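Local coordinates for MAGE domain-containing protein (Xenopus laevis, PDB 7DG2) that probably serves as the Nse3 (MAGE) subunit of the Smc5/6 complex, pairing with Nse1 to bind and shape the kleisin-like subunit Nse4, at residues H4-V13 against Y43-A54; E68-T79 against G174-S182. All coordinates share one frame; numbering follows the deposited sequence.

Contact 1 lies at the amino-terminal end of the chain, its centre about 28 Å from the chain's centre, and packs helix 6-23 against helix 47-62. Contact 2 sits about 7 Å from that centre and sets the hairpin of strands 64-70 and 75-80 against helix 175-180. The two share no element, though helix 47-62 runs directly into strand 64-70. Contact 1 is partly buried, with aliphatic and aromatic packing inside and charged groups at its margin. Contact 2 has no exposed residue among those that touch; there isoleucines lie beside arginine, lysine and glutamine chains, ordered water completes the polar links, and Nse4 adjoins one end.

Contact 1 of 2, residues H4-V13 against Y43-A54; sequences HSQEQVNLKV and YKDIYPEIIHRA
Y43 CD2 stands over the centre of one face of the H4 imidazole, the ring planes 44° apart, in an oblique aromatic pair whose centroids are 4.5 Å apart. K12 crosses the phenol at about a right angle and lays CG over its face, a CH-pi contact 4.1 Å from the ring centroid. Bends at chi2 and chi3 fold the lysine chain along the ring, and NZ goes on to V39 O. At the far end of the phenol, Y43 OH touches Q8 CB. Without the phenol, as with an alanine here, the H4 imidazole would probably lose its aromatic partner and the K12 methylenes the ring face they pack on. D45 holds the edge of the imidazole: H4 NE2 donates to the syn lone pair of D45 OD1 at 2.9 Å, almost in the ring plane. I46 CD1 meets V9 CG2 tip to tip at 3.8 Å, and one turn on, I50 CG1, CD1 and CG2 pack against V9 CG1, K12 CB and V13 CG2, each pair 4.2 Å apart. R53 crosses V13, V13 CG2 resting over one guanidinium face and 3.7 Å from R53 CB, while V9 CG1 comes within 3.5 Å of R53 NH1. A54 closes the row beside V13 CG1, the two CA atoms 5.4 Å apart; the short helix axes are inclined at 57°. The chemistry is thus an aliphatic seam, flanked at its loop end by an aromatic pair and a histidine-carboxylate bond that would probably be strengthened by protonation of H4.

Contact 2 of 2, residues E68-T79 against G174-S182; sequences EIDTKSHIYILT and GQRAFKETS
Apolar packing joins I69, I77 and T79 to the side of helix 175-180 that faces the hairpin. I69 CG2 touches K179 CG at 3.6 Å, and its CB lies against Q175 CB. I77 CD1 reaches K179 CB at 3.8 Å, while T79 CG2 rests beside E180 CG. With chi1 of I77 at 66°, CG1 stands between the backbone N and carbonyl carbon, and CG2 is left to lie over one face of the R176 guanidinium, 3.3 Å from R176 NH2. Direct polar contact comes from Q175, whose extended chain brings NE2 to D70 OD2 at 3.2 Å, on the anti side and tilted out of the carboxylate plane, though in the plane of the glutamine amide, with an N-H...O angle of 158°. The other carboxylate oxygen, D70 OD1, accepts from S73 N at 2.6 Å in an Asx motif, so the aspartate is itself fixed by its own turn. Charge and water act further along the helix. R176 NH1 forms a salt bridge with E180 OE2 at 2.8 Å, the oxygen lying in the guanidinium plane while NH1 approaches from above the carboxylate plane, and also donates to a water that accepts from L78 N. A second water lies 2.7 Å from both L78 O and E180 OE2, bridging strand backbone and acid. Beyond the two segments, R176 NE donates to Q153 O and E180 OE1 bonds with Y155 OH, which ties the pair to the region preceding strand 156-160. The contact joins the sheet of strands 30-31, 75-80 and 64-70 to the helix that follows strand 169-173 of the second sheet, with L78, E180 and T181 meeting the Nse4 chain.

Contact 1 of 2, residues H4-V13 against Y43-A54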
loop_
_atom_site.group_PDB
_atom_site.type_symbol
_atom_site.label_atom_id
_atom_site.label_comp_id
_atom_site.label_asym_id
_atom_site.label_seq_id
_atom_site.Cartn_x
_atom_site.Cartn_y
_atom_site.Cartn_z
ATOM N N HIS B 4 31.125 -7.739 -18.632
ATOM C CA HIS B 4 30.173 -7.119 -17.715
ATOM C C HIS B 4 30.854 -6.623 -16.441
ATOM O O HIS B 4 31.288 -7.424 -15.617
ATOM C CB HIS B 4 29.059 -8.106 -17.345
ATOM C CG HIS B 4 28.135 -8.438 -18.477
ATOM N ND1 HIS B 4 27.864 -7.559 -19.502
ATOM C CD2 HIS B 4 27.417 -9.556 -18.741
ATOM C CE1 HIS B 4 27.019 -8.119 -20.350
ATOM N NE2 HIS B 4 26.732 -9.332 -19.911
ATOM N N SER B 5 30.929 -5.304 -16.270
ATOM C CA SER B 5 31.487 -4.747 -15.044
ATOM C C SER B 5 30.557 -5.014 -13.866
ATOM O O SER B 5 29.332 -5.061 -14.008
ATOM C CB SER B 5 31.722 -3.245 -15.191
ATOM O OG SER B 5 30.500 -2.542 -15.358
ATOM N N GLN B 6 31.155 -5.196 -12.685
ATOM C CA GLN B 6 30.351 -5.448 -11.496
ATOM C C GLN B 6 29.488 -4.244 -11.138
ATOM O O GLN B 6 28.423 -4.409 -10.533
ATOM C CB GLN B 6 31.248 -5.847 -10.327
ATOM C CG GLN B 6 31.949 -7.181 -10.544
ATOM C CD GLN B 6 32.644 -7.698 -9.300
ATOM O OE1 GLN B 6 32.364 -7.252 -8.183
ATOM N NE2 GLN B 6 33.560 -8.645 -9.487
ATOM N N GLU B 7 29.909 -3.035 -11.525
ATOM C CA GLU B 7 29.078 -1.857 -11.283
ATOM C C GLU B 7 27.796 -1.908 -12.105
ATOM O O GLU B 7 26.699 -1.677 -11.579
ATOM C CB GLU B 7 29.849 -0.574 -11.588
ATOM C CG GLU B 7 28.984 0.674 -11.445
ATOM C CD GLU B 7 29.638 1.925 -11.996
ATOM O OE1 GLU B 7 30.714 1.811 -12.622
ATOM O OE2 GLU B 7 29.072 3.024 -11.806
ATOM N N GLN B 8 27.908 -2.205 -13.402
ATOM C CA GLN B 8 26.709 -2.270 -14.231
ATOM C C GLN B 8 25.806 -3.430 -13.824
ATOM O O GLN B 8 24.580 -3.302 -13.897
ATOM C CB GLN B 8 27.082 -2.369 -15.714
ATOM C CG GLN B 8 27.700 -1.094 -16.307
ATOM C CD GLN B 8 26.826 0.154 -16.143
ATOM O OE1 GLN B 8 25.686 0.211 -16.621
ATOM N NE2 GLN B 8 27.367 1.163 -15.468
ATOM N N VAL B 9 26.382 -4.553 -13.383
ATOM C CA VAL B 9 25.572 -5.674 -12.910
ATOM C C VAL B 9 24.865 -5.319 -11.605
ATOM O O VAL B 9 23.691 -5.655 -11.414
ATOM C CB VAL B 9 26.440 -6.935 -12.767
ATOM C CG1 VAL B 9 25.648 -8.059 -12.109
ATOM C CG2 VAL B 9 26.954 -7.362 -14.132
ATOM N N ASN B 10 25.564 -4.643 -10.682
ATOM C CA ASN B 10 24.912 -4.163 -9.462
ATOM C C ASN B 10 23.718 -3.279 -9.792
ATOM O O ASN B 10 22.653 -3.384 -9.167
ATOM C CB ASN B 10 25.902 -3.378 -8.599
ATOM C CG ASN B 10 26.864 -4.266 -7.866
ATOM O OD1 ASN B 10 26.526 -5.387 -7.487
ATOM N ND2 ASN B 10 28.079 -3.770 -7.648
ATOM N N LEU B 11 23.895 -2.367 -10.748
ATOM C CA LEU B 11 22.808 -1.471 -11.126
ATOM C C LEU B 11 21.612 -2.254 -11.649
ATOM O O LEU B 11 20.462 -1.932 -11.323
ATOM C CB LEU B 11 23.297 -0.467 -12.173
ATOM C CG LEU B 11 24.335 0.549 -11.691
ATOM C CD1 LEU B 11 24.785 1.430 -12.843
ATOM C CD2 LEU B 11 23.786 1.399 -10.565
ATOM N N LYS B 12 21.865 -3.295 -12.459
ATOM C CA LYS B 12 20.761 -4.099 -12.980
ATOM C C LYS B 12 20.030 -4.817 -11.862
ATOM O O LYS B 12 18.807 -4.985 -11.925
ATOM C CB LYS B 12 21.255 -5.147 -13.981
ATOM C CG LYS B 12 22.009 -4.611 -15.144
ATOM C CD LYS B 12 21.202 -3.584 -15.862
ATOM C CE LYS B 12 20.030 -4.183 -16.558
ATOM N NZ LYS B 12 19.448 -3.149 -17.432
ATOM N N VAL B 13 20.770 -5.315 -10.862
ATOM C CA VAL B 13 20.121 -6.001 -9.746
ATOM C C VAL B 13 19.146 -5.065 -9.050
ATOM O O VAL B 13 18.007 -5.437 -8.753
ATOM C CB VAL B 13 21.165 -6.552 -8.758
ATOM C CG1 VAL B 13 20.488 -7.051 -7.488
ATOM C CG2 VAL B 13 21.947 -7.704 -9.422
ATOM N N TYR B 43 22.032 -7.838 -20.563
ATOM C CA TYR B 43 22.683 -8.707 -19.589
ATOM C C TYR B 43 21.988 -10.062 -19.464
ATOM O O TYR B 43 22.219 -10.793 -18.493
ATOM C CB TYR B 43 22.756 -8.003 -18.232
ATOM C CG TYR B 43 23.567 -6.731 -18.294
ATOM C CD1 TYR B 43 22.983 -5.529 -18.658
ATOM C CD2 TYR B 43 24.930 -6.747 -18.036
ATOM C CE1 TYR B 43 23.735 -4.359 -18.736
ATOM C CE2 TYR B 43 25.687 -5.596 -18.112
ATOM C CZ TYR B 43 25.086 -4.406 -18.457
ATOM O OH TYR B 43 25.851 -3.266 -18.531
ATOM N N LYS B 44 21.178 -10.436 -20.451
ATOM C CA LYS B 44 20.406 -11.666 -20.334
ATOM C C LYS B 44 21.279 -12.914 -20.285
ATOM O O LYS B 44 20.809 -13.945 -19.794
ATOM C CB LYS B 44 19.402 -11.789 -21.480
ATOM C CG LYS B 44 20.023 -11.768 -22.844
ATOM C CD LYS B 44 18.977 -12.104 -23.887
ATOM C CE LYS B 44 18.404 -13.480 -23.624
ATOM N NZ LYS B 44 19.465 -14.527 -23.683
ATOM N N ASP B 45 22.534 -12.847 -20.754
ATOM C CA ASP B 45 23.424 -14.001 -20.638
ATOM C C ASP B 45 23.694 -14.375 -19.184
ATOM O O ASP B 45 24.040 -15.529 -18.903
ATOM C CB ASP B 45 24.760 -13.744 -21.354
ATOM C CG ASP B 45 25.505 -12.539 -20.797
ATOM O OD1 ASP B 45 24.850 -11.531 -20.447
ATOM O OD2 ASP B 45 26.749 -12.586 -20.712
ATOM N N ILE B 46 23.540 -13.431 -18.257
ATOM C CA ILE B 46 23.705 -13.725 -16.838
ATOM C C ILE B 46 22.415 -13.439 -16.078
ATOM O O ILE B 46 22.451 -13.048 -14.903
ATOM C CB ILE B 46 24.878 -12.927 -16.249
ATOM C CG1 ILE B 46 24.676 -11.418 -16.430
ATOM C CG2 ILE B 46 26.207 -13.373 -16.879
ATOM C CD1 ILE B 46 25.581 -10.584 -15.487
ATOM N N TYR B 47 21.265 -13.656 -16.709
ATOM C CA TYR B 47 20.018 -13.377 -15.998
ATOM C C TYR B 47 19.821 -14.259 -14.768
ATOM O O TYR B 47 19.261 -13.758 -13.777
ATOM C CB TYR B 47 18.804 -13.447 -16.950
ATOM C CG TYR B 47 18.062 -14.766 -17.002
ATOM C CD1 TYR B 47 17.266 -15.188 -15.943
ATOM C CD2 TYR B 47 18.129 -15.576 -18.128
ATOM C CE1 TYR B 47 16.601 -16.372 -15.977
ATOM C CE2 TYR B 47 17.445 -16.784 -18.180
ATOM C CZ TYR B 47 16.691 -17.174 -17.096
ATOM O OH TYR B 47 16.010 -18.361 -17.116
ATOM N N PRO B 48 20.225 -15.540 -14.742
ATOM C CA PRO B 48 20.046 -16.296 -13.490
ATOM C C PRO B 48 20.771 -15.666 -12.306
ATOM O O PRO B 48 20.202 -15.605 -11.203
ATOM C CB PRO B 48 20.596 -17.691 -13.845
ATOM C CG PRO B 48 20.365 -17.781 -15.379
ATOM C CD PRO B 48 20.753 -16.408 -15.825
ATOM N N GLU B 49 22.005 -15.173 -12.503
ATOM C CA GLU B 49 22.715 -14.497 -11.418
ATOM C C GLU B 49 21.998 -13.222 -11.009
ATOM O O GLU B 49 21.913 -12.901 -9.821
ATOM C CB GLU B 49 24.147 -14.160 -11.834
ATOM C CG GLU B 49 24.946 -13.547 -10.723
ATOM C CD GLU B 49 26.274 -12.962 -11.167
ATOM O OE1 GLU B 49 26.890 -12.252 -10.339
ATOM O OE2 GLU B 49 26.698 -13.206 -12.323
ATOM N N ILE B 50 21.481 -12.474 -11.978
ATOM C CA ILE B 50 20.887 -11.180 -11.644
ATOM C C ILE B 50 19.590 -11.369 -10.863
ATOM O O ILE B 50 19.351 -10.680 -9.862
ATOM C CB ILE B 50 20.686 -10.342 -12.921
ATOM C CG1 ILE B 50 22.053 -9.863 -13.429
ATOM C CG2 ILE B 50 19.756 -9.158 -12.645
ATOM C CD1 ILE B 50 22.018 -9.190 -14.809
ATOM N N ILE B 51 18.723 -12.280 -11.315
ATOM C CA ILE B 51 17.494 -12.551 -10.569
ATOM C C ILE B 51 17.825 -13.168 -9.210
ATOM O O ILE B 51 17.156 -12.883 -8.210
ATOM C CB ILE B 51 16.533 -13.425 -11.400
ATOM C CG1 ILE B 51 16.122 -12.672 -12.678
ATOM C CG2 ILE B 51 15.291 -13.803 -10.589
ATOM C CD1 ILE B 51 15.089 -13.389 -13.524
ATOM N N HIS B 52 18.881 -13.983 -9.135
ATOM C CA HIS B 52 19.297 -14.516 -7.840
ATOM C C HIS B 52 19.674 -13.395 -6.874
ATOM O O HIS B 52 19.225 -13.373 -5.723
ATOM C CB HIS B 52 20.470 -15.484 -8.026
ATOM C CG HIS B 52 21.050 -15.963 -6.732
ATOM N ND1 HIS B 52 20.371 -16.806 -5.878
ATOM C CD2 HIS B 52 22.223 -15.676 -6.121
ATOM C CE1 HIS B 52 21.113 -17.042 -4.809
ATOM N NE2 HIS B 52 22.238 -16.362 -4.927
ATOM N N ARG B 53 20.499 -12.451 -7.324
ATOM C CA ARG B 53 20.902 -11.372 -6.428
ATOM C C ARG B 53 19.709 -10.506 -6.031
ATOM O O ARG B 53 19.648 -10.018 -4.898
ATOM C CB ARG B 53 22.000 -10.531 -7.078
ATOM C CG ARG B 53 23.303 -11.306 -7.312
ATOM C CD ARG B 53 24.380 -10.415 -7.927
ATOM N NE ARG B 53 24.598 -9.232 -7.103
ATOM C CZ ARG B 53 25.375 -8.205 -7.440
ATOM N NH1 ARG B 53 26.030 -8.211 -8.595
ATOM N NH2 ARG B 53 25.498 -7.170 -6.618
ATOM N N ALA B 54 18.757 -10.299 -6.950
ATOM C CA ALA B 54 17.549 -9.555 -6.599
ATOM C C ALA B 54 16.710 -10.316 -5.586
ATOM O O ALA B 54 16.163 -9.725 -4.644
ATOM C CB ALA B 54 16.725 -9.257 -7.858
#

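Contact 2 of 2, residues E68-T79 against G174-S182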
loop_
_atom_site.group_PDB
_atom_site.type_symbol
_atom_site.label_atom_id
_atom_site.label_comp_id
_atom_site.label_asym_id
_atom_site.label_seq_id
_atom_site.Cartn_x
_atom_site.Cartn_y
_atom_site.Cartn_z
ATOM N N GLU B 68 7.788 -19.199 -7.472
ATOM C CA GLU B 68 7.235 -19.495 -8.789
ATOM C C GLU B 68 5.896 -20.199 -8.595
ATOM O O GLU B 68 5.832 -21.226 -7.912
ATOM C CB GLU B 68 8.212 -20.370 -9.580
ATOM C CG GLU B 68 7.835 -20.607 -11.025
ATOM C CD GLU B 68 8.888 -21.418 -11.767
ATOM O OE1 GLU B 68 9.177 -22.560 -11.337
ATOM O OE2 GLU B 68 9.432 -20.910 -12.771
ATOM N N ILE B 69 4.826 -19.651 -9.175
ATOM C CA ILE B 69 3.509 -20.266 -9.013
ATOM C C ILE B 69 3.055 -21.029 -10.250
ATOM O O ILE B 69 2.067 -21.778 -10.169
ATOM C CB ILE B 69 2.435 -19.234 -8.625
ATOM C CG1 ILE B 69 2.227 -18.222 -9.748
ATOM C CG2 ILE B 69 2.819 -18.555 -7.306
ATOM C CD1 ILE B 69 1.027 -17.340 -9.538
ATOM N N ASP B 70 3.720 -20.854 -11.385
ATOM C CA ASP B 70 3.483 -21.677 -12.566
ATOM C C ASP B 70 4.835 -22.089 -13.120
ATOM O O ASP B 70 5.620 -21.230 -13.539
ATOM C CB ASP B 70 2.659 -20.924 -13.616
ATOM C CG ASP B 70 2.292 -21.801 -14.812
ATOM O OD1 ASP B 70 3.191 -22.132 -15.610
ATOM O OD2 ASP B 70 1.107 -22.184 -14.928
ATOM N N THR B 71 5.116 -23.400 -13.097
ATOM C CA THR B 71 6.421 -23.888 -13.540
ATOM C C THR B 71 6.567 -23.835 -15.056
ATOM O O THR B 71 7.690 -23.732 -15.562
ATOM C CB THR B 71 6.667 -25.322 -13.054
ATOM O OG1 THR B 71 6.615 -26.217 -14.171
ATOM C CG2 THR B 71 5.632 -25.754 -12.044
ATOM N N LYS B 72 5.462 -23.902 -15.796
ATOM C CA LYS B 72 5.548 -23.932 -17.252
ATOM C C LYS B 72 5.770 -22.541 -17.839
ATOM O O LYS B 72 6.569 -22.380 -18.769
ATOM C CB LYS B 72 4.283 -24.568 -17.839
ATOM C CG LYS B 72 4.160 -24.433 -19.351
ATOM C CD LYS B 72 2.952 -25.187 -19.896
ATOM C CE LYS B 72 2.863 -25.061 -21.413
ATOM N NZ LYS B 72 1.812 -25.943 -21.982
ATOM N N SER B 73 5.069 -21.531 -17.328
ATOM C CA SER B 73 5.224 -20.163 -17.807
ATOM C C SER B 73 6.219 -19.356 -16.981
ATOM O O SER B 73 6.490 -18.197 -17.328
ATOM C CB SER B 73 3.870 -19.441 -17.828
ATOM O OG SER B 73 3.303 -19.312 -16.526
ATOM N N HIS B 74 6.753 -19.937 -15.908
ATOM C CA HIS B 74 7.700 -19.281 -15.008
ATOM C C HIS B 74 7.208 -17.890 -14.620
ATOM O O HIS B 74 7.774 -16.872 -15.008
ATOM C CB HIS B 74 9.090 -19.195 -15.640
ATOM C CG HIS B 74 9.600 -20.509 -16.139
ATOM N ND1 HIS B 74 10.029 -21.509 -15.295
ATOM C CD2 HIS B 74 9.741 -20.988 -17.398
ATOM C CE1 HIS B 74 10.414 -22.550 -16.015
ATOM N NE2 HIS B 74 10.252 -22.256 -17.294
ATOM N N ILE B 75 6.126 -17.873 -13.853
ATOM C CA ILE B 75 5.590 -16.629 -13.314
ATOM C C ILE B 75 5.785 -16.626 -11.801
ATOM O O ILE B 75 5.617 -17.653 -11.124
ATOM C CB ILE B 75 4.115 -16.396 -13.708
ATOM C CG1 ILE B 75 3.198 -17.465 -13.128
ATOM C CG2 ILE B 75 3.982 -16.359 -15.238
ATOM C CD1 ILE B 75 1.712 -17.120 -13.234
ATOM N N TYR B 76 6.173 -15.469 -11.279
ATOM C CA TYR B 76 6.570 -15.313 -9.884
ATOM C C TYR B 76 5.568 -14.470 -9.114
ATOM O O TYR B 76 4.863 -13.640 -9.684
ATOM C CB TYR B 76 7.921 -14.619 -9.763
ATOM C CG TYR B 76 9.077 -15.312 -10.453
ATOM C CD1 TYR B 76 9.342 -16.658 -10.243
ATOM C CD2 TYR B 76 9.910 -14.603 -11.302
ATOM C CE1 TYR B 76 10.419 -17.281 -10.880
ATOM C CE2 TYR B 76 10.991 -15.207 -11.924
ATOM C CZ TYR B 76 11.240 -16.537 -11.713
ATOM O OH TYR B 76 12.307 -17.129 -12.358
ATOM N N ILE B 77 5.545 -14.675 -7.796
ATOM C CA ILE B 77 4.886 -13.771 -6.860
ATOM C C ILE B 77 5.858 -13.505 -5.717
ATOM O O ILE B 77 6.908 -14.139 -5.602
ATOM C CB ILE B 77 3.554 -14.329 -6.316
ATOM C CG1 ILE B 77 3.802 -15.569 -5.453
ATOM C CG2 ILE B 77 2.570 -14.632 -7.444
ATOM C CD1 ILE B 77 2.549 -16.021 -4.696
ATOM N N LEU B 78 5.484 -12.563 -4.846
ATOM C CA LEU B 78 6.239 -12.277 -3.633
ATOM C C LEU B 78 5.385 -12.680 -2.436
ATOM O O LEU B 78 4.241 -12.241 -2.325
ATOM C CB LEU B 78 6.595 -10.782 -3.548
ATOM C CG LEU B 78 7.507 -10.221 -4.638
ATOM C CD1 LEU B 78 7.633 -8.707 -4.462
ATOM C CD2 LEU B 78 8.879 -10.887 -4.595
ATOM N N THR B 79 5.930 -13.519 -1.553
ATOM C CA THR B 79 5.238 -13.907 -0.324
ATOM C C THR B 79 6.055 -13.458 0.882
ATOM O O THR B 79 7.224 -13.077 0.772
ATOM C CB THR B 79 4.995 -15.425 -0.249
ATOM O OG1 THR B 79 6.252 -16.101 -0.185
ATOM C CG2 THR B 79 4.210 -15.909 -1.469
ATOM N N GLY B 174 -6.811 -20.735 -6.701
ATOM C CA GLY B 174 -5.747 -20.423 -7.630
ATOM C C GLY B 174 -4.350 -20.648 -7.045
ATOM O O GLY B 174 -4.181 -20.878 -5.849
ATOM N N GLN B 175 -3.352 -20.548 -7.930
ATOM C CA GLN B 175 -1.968 -20.802 -7.548
ATOM C C GLN B 175 -1.497 -19.856 -6.448
ATOM O O GLN B 175 -0.702 -20.249 -5.584
ATOM C CB GLN B 175 -1.069 -20.675 -8.782
ATOM C CG GLN B 175 -1.292 -21.756 -9.863
ATOM C CD GLN B 175 -0.847 -21.301 -11.258
ATOM O OE1 GLN B 175 -0.935 -20.114 -11.599
ATOM N NE2 GLN B 175 -0.369 -22.247 -12.070
ATOM N N ARG B 176 -1.965 -18.606 -6.456
ATOM C CA ARG B 176 -1.532 -17.690 -5.400
ATOM C C ARG B 176 -2.067 -18.114 -4.034
ATOM O O ARG B 176 -1.364 -17.982 -3.026
ATOM C CB ARG B 176 -1.946 -16.255 -5.728
ATOM C CG ARG B 176 -1.502 -15.268 -4.644
ATOM C CD ARG B 176 -1.944 -13.844 -4.941
ATOM N NE ARG B 176 -1.220 -13.206 -6.032
ATOM C CZ ARG B 176 -0.031 -12.615 -5.924
ATOM N NH1 ARG B 176 0.607 -12.588 -4.763
ATOM N NH2 ARG B 176 0.518 -12.048 -6.994
ATOM N N ALA B 177 -3.303 -18.638 -3.974
ATOM C CA ALA B 177 -3.842 -19.107 -2.700
ATOM C C ALA B 177 -2.999 -20.239 -2.130
ATOM O O ALA B 177 -2.738 -20.283 -0.921
ATOM C CB ALA B 177 -5.294 -19.565 -2.866
ATOM N N PHE B 178 -2.565 -21.170 -2.978
ATOM C CA PHE B 178 -1.774 -22.276 -2.450
ATOM C C PHE B 178 -0.417 -21.829 -1.936
ATOM O O PHE B 178 0.163 -22.527 -1.097
ATOM C CB PHE B 178 -1.589 -23.363 -3.510
ATOM C CG PHE B 178 -2.794 -24.238 -3.676
ATOM C CD1 PHE B 178 -3.143 -25.141 -2.682
ATOM C CD2 PHE B 178 -3.581 -24.149 -4.810
ATOM C CE1 PHE B 178 -4.262 -25.949 -2.820
ATOM C CE2 PHE B 178 -4.692 -24.951 -4.955
ATOM C CZ PHE B 178 -5.035 -25.851 -3.958
ATOM N N LYS B 179 0.098 -20.684 -2.407
ATOM C CA LYS B 179 1.380 -20.177 -1.927
ATOM C C LYS B 179 1.243 -19.218 -0.753
ATOM O O LYS B 179 2.135 -19.167 0.101
ATOM C CB LYS B 179 2.136 -19.473 -3.062
ATOM C CG LYS B 179 2.509 -20.381 -4.207
ATOM C CD LYS B 179 3.429 -21.488 -3.770
ATOM C CE LYS B 179 3.779 -22.399 -4.940
ATOM N NZ LYS B 179 4.738 -23.466 -4.523
ATOM N N GLU B 180 0.147 -18.468 -0.668
ATOM C CA GLU B 180 0.002 -17.510 0.417
ATOM C C GLU B 180 -0.704 -18.089 1.633
ATOM O O GLU B 180 -0.478 -17.605 2.749
ATOM C CB GLU B 180 -0.742 -16.262 -0.066
ATOM C CG GLU B 180 0.103 -15.390 -1.011
ATOM C CD GLU B 180 -0.530 -14.047 -1.320
ATOM O OE1 GLU B 180 -1.635 -13.749 -0.806
ATOM O OE2 GLU B 180 0.097 -13.273 -2.069
ATOM N N THR B 181 -1.533 -19.114 1.465
ATOM C CA THR B 181 -2.160 -19.771 2.616
ATOM C C THR B 181 -2.060 -21.281 2.390
ATOM O O THR B 181 -1.241 -21.766 1.604
ATOM C CB THR B 181 -3.591 -19.226 2.839
ATOM O OG1 THR B 181 -4.089 -19.660 4.115
ATOM C CG2 THR B 181 -4.566 -19.660 1.737
ATOM N N SER B 182 -2.857 -22.054 3.122
ATOM C CA SER B 182 -2.813 -23.501 3.000
ATOM C C SER B 182 -4.177 -24.048 3.381
ATOM O O SER B 182 -4.980 -23.373 4.021
ATOM C CB SER B 182 -1.738 -24.117 3.901
ATOM O OG SER B 182 -2.144 -24.098 5.267
HETATM O O HOH W 1 2.979 -11.112 -4.602
HETATM O O HOH W 2 1.846 -11.355 -1.346
#